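PDB 4D70: sortase family protein from Clostridium perfringens, which is a class D sortase, a cysteine transpeptidase that probably cleaves a sorting signal in secreted proteins and joins them to the cell envelope. Local coordinates for residues K32-F37 and I61-I66; E39-S44 and T132-I137; V71-A76 and N86-F91. All coordinates share one frame; numbering follows the deposited sequence.

Interaction 1: residues K32-F37 and I61-I66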
loop_
_atom_site.group_PDB
_atom_site.type_symbol
_atom_site.label_atom_id
_atom_site.label_comp_id
_atom_site.label_asym_id
_atom_site.label_seq_id
_atom_site.Cartn_x
_atom_site.Cartn_y
_atom_site.Cartn_z
ATOM N N LYS A 32 13.667 5.662 -7.736
ATOM C CA LYS A 32 13.844 4.873 -8.917
ATOM C C LYS A 32 12.589 4.043 -9.200
ATOM O O LYS A 32 12.048 4.059 -10.299
ATOM C CB LYS A 32 15.044 3.953 -8.752
ATOM C CG LYS A 32 15.394 3.254 -10.038
ATOM C CD LYS A 32 16.619 2.336 -9.954
ATOM C CE LYS A 32 16.398 1.007 -10.695
ATOM N NZ LYS A 32 15.691 0.019 -9.825
ATOM N N THR A 33 12.152 3.289 -8.200
ATOM C CA THR A 33 10.967 2.459 -8.354
ATOM C C THR A 33 9.836 3.331 -8.800
ATOM O O THR A 33 9.046 2.972 -9.648
ATOM C CB THR A 33 10.601 1.882 -7.019
ATOM O OG1 THR A 33 11.747 1.236 -6.468
ATOM C CG2 THR A 33 9.449 0.922 -7.142
ATOM N N LEU A 34 9.771 4.495 -8.197
ATOM C CA LEU A 34 8.704 5.445 -8.496
ATOM C C LEU A 34 8.788 5.931 -9.918
ATOM O O LEU A 34 7.805 5.939 -10.637
ATOM C CB LEU A 34 8.760 6.605 -7.510
ATOM C CG LEU A 34 7.989 7.857 -7.820
ATOM C CD1 LEU A 34 6.521 7.517 -7.916
ATOM C CD2 LEU A 34 8.185 8.875 -6.709
ATOM N N GLU A 35 9.976 6.284 -10.368
ATOM C CA GLU A 35 10.091 6.796 -11.749
ATOM C C GLU A 35 9.874 5.700 -12.787
ATOM O O GLU A 35 9.227 5.917 -13.809
ATOM C CB GLU A 35 11.418 7.523 -11.938
ATOM C CG GLU A 35 11.508 8.821 -11.130
ATOM C CD GLU A 35 10.278 9.739 -11.301
ATOM O OE1 GLU A 35 9.877 10.036 -12.457
ATOM O OE2 GLU A 35 9.681 10.176 -10.280
ATOM N N GLU A 36 10.332 4.495 -12.497
ATOM C CA GLU A 36 10.180 3.397 -13.443
ATOM C C GLU A 36 8.729 3.043 -13.643
ATOM O O GLU A 36 8.304 2.631 -14.723
ATOM C CB GLU A 36 10.989 2.169 -12.972
ATOM C CG GLU A 36 12.372 2.547 -12.429
ATOM C CD GLU A 36 13.464 1.541 -12.708
ATOM O OE1 GLU A 36 13.459 0.431 -12.124
ATOM O OE2 GLU A 36 14.377 1.894 -13.474
ATOM N N PHE A 37 7.940 3.161 -12.571
ATOM C CA PHE A 37 6.547 2.799 -12.682
ATOM C C PHE A 37 5.828 3.855 -13.515
ATOM O O PHE A 37 5.038 3.523 -14.395
ATOM C CB PHE A 37 5.885 2.712 -11.268
ATOM C CG PHE A 37 4.450 2.292 -11.307
ATOM C CD1 PHE A 37 4.091 1.009 -11.640
ATOM C CD2 PHE A 37 3.453 3.189 -10.948
ATOM C CE1 PHE A 37 2.764 0.630 -11.650
ATOM C CE2 PHE A 37 2.115 2.823 -10.957
ATOM C CZ PHE A 37 1.766 1.554 -11.324
ATOM N N ILE A 61 3.865 -1.226 -8.317
ATOM C CA ILE A 61 2.562 -1.686 -8.793
ATOM C C ILE A 61 1.460 -0.636 -8.768
ATOM O O ILE A 61 0.432 -0.841 -9.361
ATOM C CB ILE A 61 2.097 -2.929 -7.988
ATOM C CG1 ILE A 61 1.874 -2.555 -6.526
ATOM C CG2 ILE A 61 3.101 -4.069 -8.122
ATOM C CD1 ILE A 61 1.100 -3.582 -5.798
ATOM N N ALA A 62 1.676 0.444 -8.032
ATOM C CA ALA A 62 0.716 1.527 -7.926
ATOM C C ALA A 62 1.423 2.729 -7.335
ATOM O O ALA A 62 2.445 2.612 -6.649
ATOM C CB ALA A 62 -0.462 1.123 -7.001
ATOM N N LEU A 63 0.810 3.861 -7.540
ATOM C CA LEU A 63 1.126 5.029 -6.819
ATOM C C LEU A 63 0.143 5.162 -5.656
ATOM O O LEU A 63 -1.009 4.735 -5.721
ATOM C CB LEU A 63 0.917 6.267 -7.711
ATOM C CG LEU A 63 1.764 6.369 -9.013
ATOM C CD1 LEU A 63 1.392 7.676 -9.712
ATOM C CD2 LEU A 63 3.271 6.316 -8.757
ATOM N N ILE A 64 0.621 5.746 -4.610
ATOM C CA ILE A 64 -0.194 6.107 -3.466
ATOM C C ILE A 64 -0.052 7.591 -3.184
ATOM O O ILE A 64 1.053 8.139 -3.068
ATOM C CB ILE A 64 0.171 5.257 -2.230
ATOM C CG1 ILE A 64 -0.720 5.632 -1.021
ATOM C CG2 ILE A 64 1.660 5.413 -1.838
ATOM C CD1 ILE A 64 -0.746 4.562 0.067
ATOM N N ASP A 65 -1.188 8.259 -3.044
ATOM C CA ASP A 65 -1.249 9.656 -2.618
ATOM C C ASP A 65 -2.206 9.804 -1.465
ATOM O O ASP A 65 -3.343 9.357 -1.540
ATOM C CB ASP A 65 -1.752 10.516 -3.787
ATOM C CG ASP A 65 -0.788 10.514 -4.942
ATOM O OD1 ASP A 65 0.202 11.274 -4.841
ATOM O OD2 ASP A 65 -0.948 9.686 -5.869
ATOM N N ILE A 66 -1.712 10.359 -0.367
ATOM C CA ILE A 66 -2.517 10.716 0.786
ATOM C C ILE A 66 -2.315 12.190 1.128
ATOM O O ILE A 66 -1.349 12.580 1.799
ATOM C CB ILE A 66 -2.150 9.887 2.012
ATOM C CG1 ILE A 66 -2.063 8.384 1.612
ATOM C CG2 ILE A 66 -3.150 10.125 3.059
ATOM C CD1 ILE A 66 -1.632 7.511 2.746
#
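Phe37 lays its ring against the backbone at the start of strand 60-66, and this single aromatic accounts for much of the contact between helix 29-39 and the strand. The amide N of Ala62 sits over one face of the ring, 3.4 Å above its plane and displaced toward the rim. CZ reaches the carbonyl end of the same peptide, 3.4 Å from Ile61 O, while CE2 lies against the Ala62 backbone, 3.6 Å from its CA. Next along that side of the ring, CD2 meets the methyl CD2 of Leu63 at 3.8 Å. That same methyl takes up CD1 of Leu34 at 3.6 Å, the two leucine side chains crossing at about a right angle, so one branch of Leu63 serves two residues spaced three apart on the helix. Phe37 gets there because its CG stands anti to the backbone N (chi1 -178°), which carries the ring off the helix toward the strand. No hydrogen bond spans the two segments; the association rests on van der Waals contact, ring against peptide and methyl against methyl. Farther out, Phe41 meets the Phe37 ring with planes at about 70°, and Leu134 also touches it. The axes of 32-37 and 61-66 approach to 9.2 Å, with 111° between their N-to-C directions, and the helix covers strand 60-66 where it lies between strands 71-77 and 128-132, with Leu34 also reaching Val74 of the former.

Interaction 2: residues E39-S44 and T132-I137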
loop_
_atom_site.group_PDB
_atom_site.type_symbol
_atom_site.label_atom_id
_atom_site.label_comp_id
_atom_site.label_asym_id
_atom_site.label_seq_id
_atom_site.Cartn_x
_atom_site.Cartn_y
_atom_site.Cartn_z
ATOM N N GLU A 39 6.875 5.748 -15.732
ATOM C CA GLU A 39 7.184 5.565 -17.146
ATOM C C GLU A 39 6.242 4.573 -17.794
ATOM O O GLU A 39 5.979 4.712 -18.972
ATOM C CB GLU A 39 8.646 5.156 -17.322
ATOM C CG GLU A 39 9.531 6.393 -17.208
ATOM C CD GLU A 39 11.037 6.118 -17.189
ATOM O OE1 GLU A 39 11.464 4.962 -16.920
ATOM O OE2 GLU A 39 11.788 7.082 -17.465
ATOM N N LYS A 40 5.671 3.613 -17.042
ATOM C CA LYS A 40 4.830 2.608 -17.700
ATOM C C LYS A 40 3.417 3.076 -17.997
ATOM O O LYS A 40 2.687 2.426 -18.735
ATOM C CB LYS A 40 4.767 1.317 -16.915
ATOM C CG LYS A 40 6.117 0.791 -16.512
ATOM C CD LYS A 40 5.955 -0.577 -15.876
ATOM C CE LYS A 40 7.270 -1.063 -15.317
ATOM N NZ LYS A 40 7.069 -2.400 -14.692
ATOM N N PHE A 41 3.035 4.233 -17.466
ATOM C CA PHE A 41 1.764 4.840 -17.850
ATOM C C PHE A 41 1.638 5.086 -19.341
ATOM O O PHE A 41 0.533 5.199 -19.875
ATOM C CB PHE A 41 1.633 6.166 -17.141
ATOM C CG PHE A 41 1.401 6.043 -15.675
ATOM C CD1 PHE A 41 0.665 5.005 -15.156
ATOM C CD2 PHE A 41 1.910 6.981 -14.841
ATOM C CE1 PHE A 41 0.400 4.925 -13.810
ATOM C CE2 PHE A 41 1.667 6.909 -13.487
ATOM C CZ PHE A 41 0.926 5.866 -12.970
ATOM N N ASN A 42 2.782 5.200 -20.001
ATOM C CA ASN A 42 2.814 5.451 -21.455
ATOM C C ASN A 42 2.912 4.169 -22.266
ATOM O O ASN A 42 3.069 4.198 -23.472
ATOM C CB ASN A 42 3.901 6.490 -21.782
ATOM C CG ASN A 42 3.528 7.864 -21.270
ATOM O OD1 ASN A 42 4.200 8.404 -20.404
ATOM N ND2 ASN A 42 2.422 8.416 -21.759
ATOM N N TYR A 43 2.746 3.029 -21.605
ATOM C CA TYR A 43 2.762 1.760 -22.300
ATOM C C TYR A 43 1.426 1.668 -22.947
ATOM O O TYR A 43 0.491 2.384 -22.572
ATOM C CB TYR A 43 2.831 0.580 -21.341
ATOM C CG TYR A 43 4.177 0.215 -20.829
ATOM C CD1 TYR A 43 5.277 1.051 -21.016
ATOM C CD2 TYR A 43 4.363 -0.999 -20.196
ATOM C CE1 TYR A 43 6.518 0.678 -20.582
ATOM C CE2 TYR A 43 5.592 -1.387 -19.763
ATOM C CZ TYR A 43 6.654 -0.555 -19.954
ATOM O OH TYR A 43 7.846 -0.931 -19.463
ATOM N N SER A 44 1.324 0.784 -23.919
ATOM C CA SER A 44 0.046 0.461 -24.512
ATOM C C SER A 44 -0.648 -0.495 -23.571
ATOM O O SER A 44 -0.104 -0.943 -22.555
ATOM C CB SER A 44 0.225 -0.251 -25.855
ATOM O OG SER A 44 0.722 -1.554 -25.637
ATOM N N THR A 132 -3.327 4.627 -7.577
ATOM C CA THR A 132 -3.321 4.713 -9.069
ATOM C C THR A 132 -2.539 3.589 -9.643
ATOM O O THR A 132 -1.324 3.452 -9.372
ATOM C CB THR A 132 -2.675 6.037 -9.476
ATOM O OG1 THR A 132 -3.392 7.071 -8.819
ATOM C CG2 THR A 132 -2.751 6.244 -10.954
ATOM N N THR A 133 -3.221 2.719 -10.387
ATOM C CA THR A 133 -2.533 1.662 -11.072
ATOM C C THR A 133 -2.220 2.153 -12.515
ATOM O O THR A 133 -2.508 3.285 -12.862
ATOM C CB THR A 133 -3.397 0.396 -11.212
ATOM O OG1 THR A 133 -4.567 0.700 -11.976
ATOM C CG2 THR A 133 -3.841 -0.106 -9.825
ATOM N N LEU A 134 -1.751 1.264 -13.360
ATOM C CA LEU A 134 -1.509 1.660 -14.748
ATOM C C LEU A 134 -2.775 1.894 -15.538
ATOM O O LEU A 134 -2.745 2.516 -16.604
ATOM C CB LEU A 134 -0.673 0.614 -15.460
ATOM C CG LEU A 134 0.710 0.405 -14.880
ATOM C CD1 LEU A 134 1.391 -0.758 -15.613
ATOM C CD2 LEU A 134 1.559 1.645 -14.904
ATOM N N THR A 135 -3.894 1.419 -15.027
ATOM C CA THR A 135 -5.130 1.542 -15.745
ATOM C C THR A 135 -6.236 2.307 -15.060
ATOM O O THR A 135 -7.214 2.659 -15.701
ATOM C CB THR A 135 -5.629 0.164 -16.127
ATOM O OG1 THR A 135 -5.887 -0.603 -14.940
ATOM C CG2 THR A 135 -4.573 -0.564 -17.003
ATOM N N ASP A 136 -6.140 2.548 -13.760
ATOM C CA ASP A 136 -7.248 3.185 -13.027
ATOM C C ASP A 136 -6.799 4.004 -11.825
ATOM O O ASP A 136 -5.733 3.767 -11.296
ATOM C CB ASP A 136 -8.129 2.096 -12.381
ATOM C CG ASP A 136 -8.747 1.166 -13.350
ATOM O OD1 ASP A 136 -8.093 0.148 -13.696
ATOM O OD2 ASP A 136 -9.920 1.392 -13.690
ATOM N N ILE A 137 -7.670 4.912 -11.373
ATOM C CA ILE A 137 -7.505 5.665 -10.123
ATOM C C ILE A 137 -8.573 5.138 -9.186
ATOM O O ILE A 137 -9.764 5.169 -9.521
ATOM C CB ILE A 137 -7.820 7.177 -10.249
ATOM C CG1 ILE A 137 -7.135 7.830 -11.447
ATOM C CG2 ILE A 137 -7.553 7.909 -8.931
ATOM C CD1 ILE A 137 -5.706 7.438 -11.587
#
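Phe41 and Leu134 meet where the chain leaving helix 29-39 passes the beta-hairpin connection between strands 128-132 and 137-148, a turn that contains an ST turn and an ST motif. Leu134 illustrates how a surface connection can still carry an apolar contact. Its CB leads to CG, which stands anti to the carbonyl carbon (chi1 -62°), and from there the two methyls part. CD1 comes to 4.2 Å from Lys40 CB. CD2 does more: it lies 3.8 Å from that same CB and 3.5 Å from Phe41 CD1, with CE1 of the ring almost as near, and so fills the angle between the two residues. The Leu134 CA lies in the plane of the Phe41 ring at its edge, whereas CD2 approaches the ring obliquely. Farther round the ring, CE1 packs 3.5 Å from Thr133 O and CZ approaches the methyl CG2 of Thr132. Beyond CG the Lys40 chain is extended and its end leads away from the hairpin, so CB does the packing; this CB also lies over the centre of the Tyr43 ring. Helix 45-52 borders the contact as well, since Thr51 touches Leu134 and Lys48 NZ bonds to Leu134 O. The turn is closed by the backbone bond from Thr133 N to Asp136 O and by Thr133 OG1, which accepts from the backbone N of both Thr135 and Asp136, the second at 3.0 Å with an N-H...O angle of 139°. Next to it, Thr135 OG1 donates to Asp136 OD1 over 2.6 Å, on the anti side of the carboxylate and 31° out of its plane.

Interaction 3: residues V71-A76 and N86-F91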
loop_
_atom_site.group_PDB
_atom_site.type_symbol
_atom_site.label_atom_id
_atom_site.label_comp_id
_atom_site.label_asym_id
_atom_site.label_seq_id
_atom_site.Cartn_x
_atom_site.Cartn_y
_atom_site.Cartn_z
ATOM N N VAL A 71 1.812 12.254 1.628
ATOM C CA VAL A 71 2.397 11.059 1.075
ATOM C C VAL A 71 2.112 11.002 -0.425
ATOM O O VAL A 71 0.974 11.114 -0.856
ATOM C CB VAL A 71 1.849 9.815 1.758
ATOM C CG1 VAL A 71 2.204 8.581 0.969
ATOM C CG2 VAL A 71 2.379 9.719 3.164
ATOM N N HIS A 72 3.168 10.862 -1.221
ATOM C CA HIS A 72 3.076 10.841 -2.674
ATOM C C HIS A 72 4.193 9.961 -3.117
ATOM O O HIS A 72 5.306 10.436 -3.339
ATOM C CB HIS A 72 3.248 12.248 -3.283
ATOM C CG HIS A 72 2.235 13.222 -2.782
ATOM N ND1 HIS A 72 0.916 13.175 -3.174
ATOM C CD2 HIS A 72 2.323 14.206 -1.851
ATOM C CE1 HIS A 72 0.240 14.101 -2.531
ATOM N NE2 HIS A 72 1.065 14.725 -1.709
ATOM N N THR A 73 3.936 8.669 -3.262
ATOM C CA THR A 73 5.017 7.776 -3.630
ATOM C C THR A 73 4.475 6.558 -4.346
ATOM O O THR A 73 3.455 6.635 -5.006
ATOM C CB THR A 73 5.927 7.454 -2.423
ATOM O OG1 THR A 73 7.081 6.726 -2.866
ATOM C CG2 THR A 73 5.212 6.601 -1.367
ATOM N N VAL A 74 5.217 5.463 -4.279
ATOM C CA VAL A 74 4.975 4.279 -5.046
ATOM C C VAL A 74 4.852 3.100 -4.077
ATOM O O VAL A 74 5.386 3.153 -2.974
ATOM C CB VAL A 74 6.139 3.986 -6.024
ATOM C CG1 VAL A 74 7.437 3.666 -5.274
ATOM C CG2 VAL A 74 5.810 2.863 -6.966
ATOM N N ILE A 75 4.123 2.077 -4.517
ATOM C CA ILE A 75 3.992 0.826 -3.804
ATOM C C ILE A 75 4.698 -0.235 -4.553
ATOM O O ILE A 75 4.434 -0.414 -5.710
ATOM C CB ILE A 75 2.540 0.448 -3.564
ATOM C CG1 ILE A 75 1.890 1.556 -2.695
ATOM C CG2 ILE A 75 2.444 -0.928 -2.835
ATOM C CD1 ILE A 75 0.393 1.501 -2.685
ATOM N N ALA A 76 5.596 -0.945 -3.869
ATOM C CA ALA A 76 6.306 -2.095 -4.500
ATOM C C ALA A 76 5.620 -3.410 -4.207
ATOM O O ALA A 76 4.975 -3.557 -3.185
ATOM C CB ALA A 76 7.741 -2.158 -3.997
ATOM N N ASN A 86 13.432 -0.436 1.309
ATOM C CA ASN A 86 13.375 0.711 0.402
ATOM C C ASN A 86 12.025 1.252 0.042
ATOM O O ASN A 86 11.921 2.388 -0.404
ATOM C CB ASN A 86 14.086 0.321 -0.854
ATOM C CG ASN A 86 15.571 0.284 -0.640
ATOM O OD1 ASN A 86 16.160 1.296 -0.277
ATOM N ND2 ASN A 86 16.166 -0.879 -0.779
ATOM N N ASN A 87 10.989 0.440 0.192
ATOM C CA ASN A 87 9.692 0.874 -0.260
ATOM C C ASN A 87 8.593 0.438 0.661
ATOM O O ASN A 87 8.727 -0.484 1.447
ATOM C CB ASN A 87 9.395 0.287 -1.626
ATOM C CG ASN A 87 10.142 0.957 -2.751
ATOM O OD1 ASN A 87 10.930 0.315 -3.462
ATOM N ND2 ASN A 87 9.864 2.192 -2.979
ATOM N N ILE A 88 7.463 1.086 0.479
ATOM C CA ILE A 88 6.190 0.570 0.960
ATOM C C ILE A 88 5.913 -0.683 0.136
ATOM O O ILE A 88 6.113 -0.674 -1.067
ATOM C CB ILE A 88 5.066 1.571 0.656
ATOM C CG1 ILE A 88 5.214 2.869 1.439
ATOM C CG2 ILE A 88 3.721 0.962 0.937
ATOM C CD1 ILE A 88 4.217 3.905 0.960
ATOM N N GLY A 89 5.415 -1.728 0.745
ATOM C CA GLY A 89 5.289 -3.012 0.053
ATOM C C GLY A 89 3.901 -3.590 0.097
ATOM O O GLY A 89 3.130 -3.290 1.027
ATOM N N HIS A 90 3.552 -4.374 -0.916
ATOM C CA HIS A 90 2.222 -4.991 -1.010
ATOM C C HIS A 90 2.338 -6.406 -0.482
ATOM O O HIS A 90 3.176 -7.191 -0.961
ATOM C CB HIS A 90 1.723 -4.941 -2.453
ATOM C CG HIS A 90 0.533 -5.788 -2.718
ATOM N ND1 HIS A 90 0.515 -6.823 -3.644
ATOM C CD2 HIS A 90 -0.703 -5.735 -2.206
ATOM C CE1 HIS A 90 -0.687 -7.365 -3.674
ATOM N NE2 HIS A 90 -1.435 -6.736 -2.786
ATOM N N PHE A 91 1.510 -6.769 0.483
ATOM C CA PHE A 91 1.485 -8.158 0.948
ATOM C C PHE A 91 1.028 -9.091 -0.178
ATOM O O PHE A 91 -0.066 -8.953 -0.776
ATOM C CB PHE A 91 0.570 -8.385 2.124
ATOM C CG PHE A 91 1.051 -7.800 3.401
ATOM C CD1 PHE A 91 0.700 -6.525 3.756
ATOM C CD2 PHE A 91 1.835 -8.555 4.293
ATOM C CE1 PHE A 91 1.117 -5.963 4.958
ATOM C CE2 PHE A 91 2.279 -7.993 5.496
ATOM C CZ PHE A 91 1.900 -6.695 5.840
HETATM O O HOH W 1 7.691 3.124 -1.695
#
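A water is gripped by three groups among buried residues, where Val74 faces Asn87 and Ile88: it donates to Val74 O at 2.6 Å and accepts from Asn87 ND2 at 2.7 Å and from Ile88 N. It bridges the strands just before their direct pairing begins. There Ala76 N donates to Ile88 O at 2.9 Å and 167°, and His90 N returns a shorter but more bent bond to Ala76 O. Gly89 CA adds a C-H...O contact to that same oxygen at 3.3 Å.

Asn87 CB packs against Ala76 CB, while its amide nitrogen also rests on Val74 CG1; its OD1 is held by Thr33 of helix 29-39. With CG1 anti to the carbonyl carbon (chi1 -66°), Ile88 extends CD1 to Thr73 CG2, 3.7 Å away, and its CG2 meets Ile75 CG1. The His90 imidazole leads away from segment 71-76, ND1 bonding to Glu77 OE1 and NE2 to Ala95 O. Two parallel strands linked through helix 81-86 make a beta-alpha-beta crossover, here built into the mixed sheet of the sortase beta-barrel.

How the interactions relate
From the N terminus, helix 29-39 enters interaction 1, which closes a loop of 23 residues onto strand 60-66, and the loop that follows the helix enters interaction 2, which spans 87 residues to the 132-137 turn. Their segments alternate along the chain, so the two loops cross. Interaction 3, opening only after interaction 1 has closed, falls wholly within the long span of interaction 2 yet does not touch it, the nearest atoms being about 7 Å apart. Strand 60-66 stands between them, pairing with 71-77 on one edge and 128-132 on the other. Interactions 1 and 2 fasten the N-terminal helical region to one side of the barrel, and interaction 3 joins two strands of its sheet.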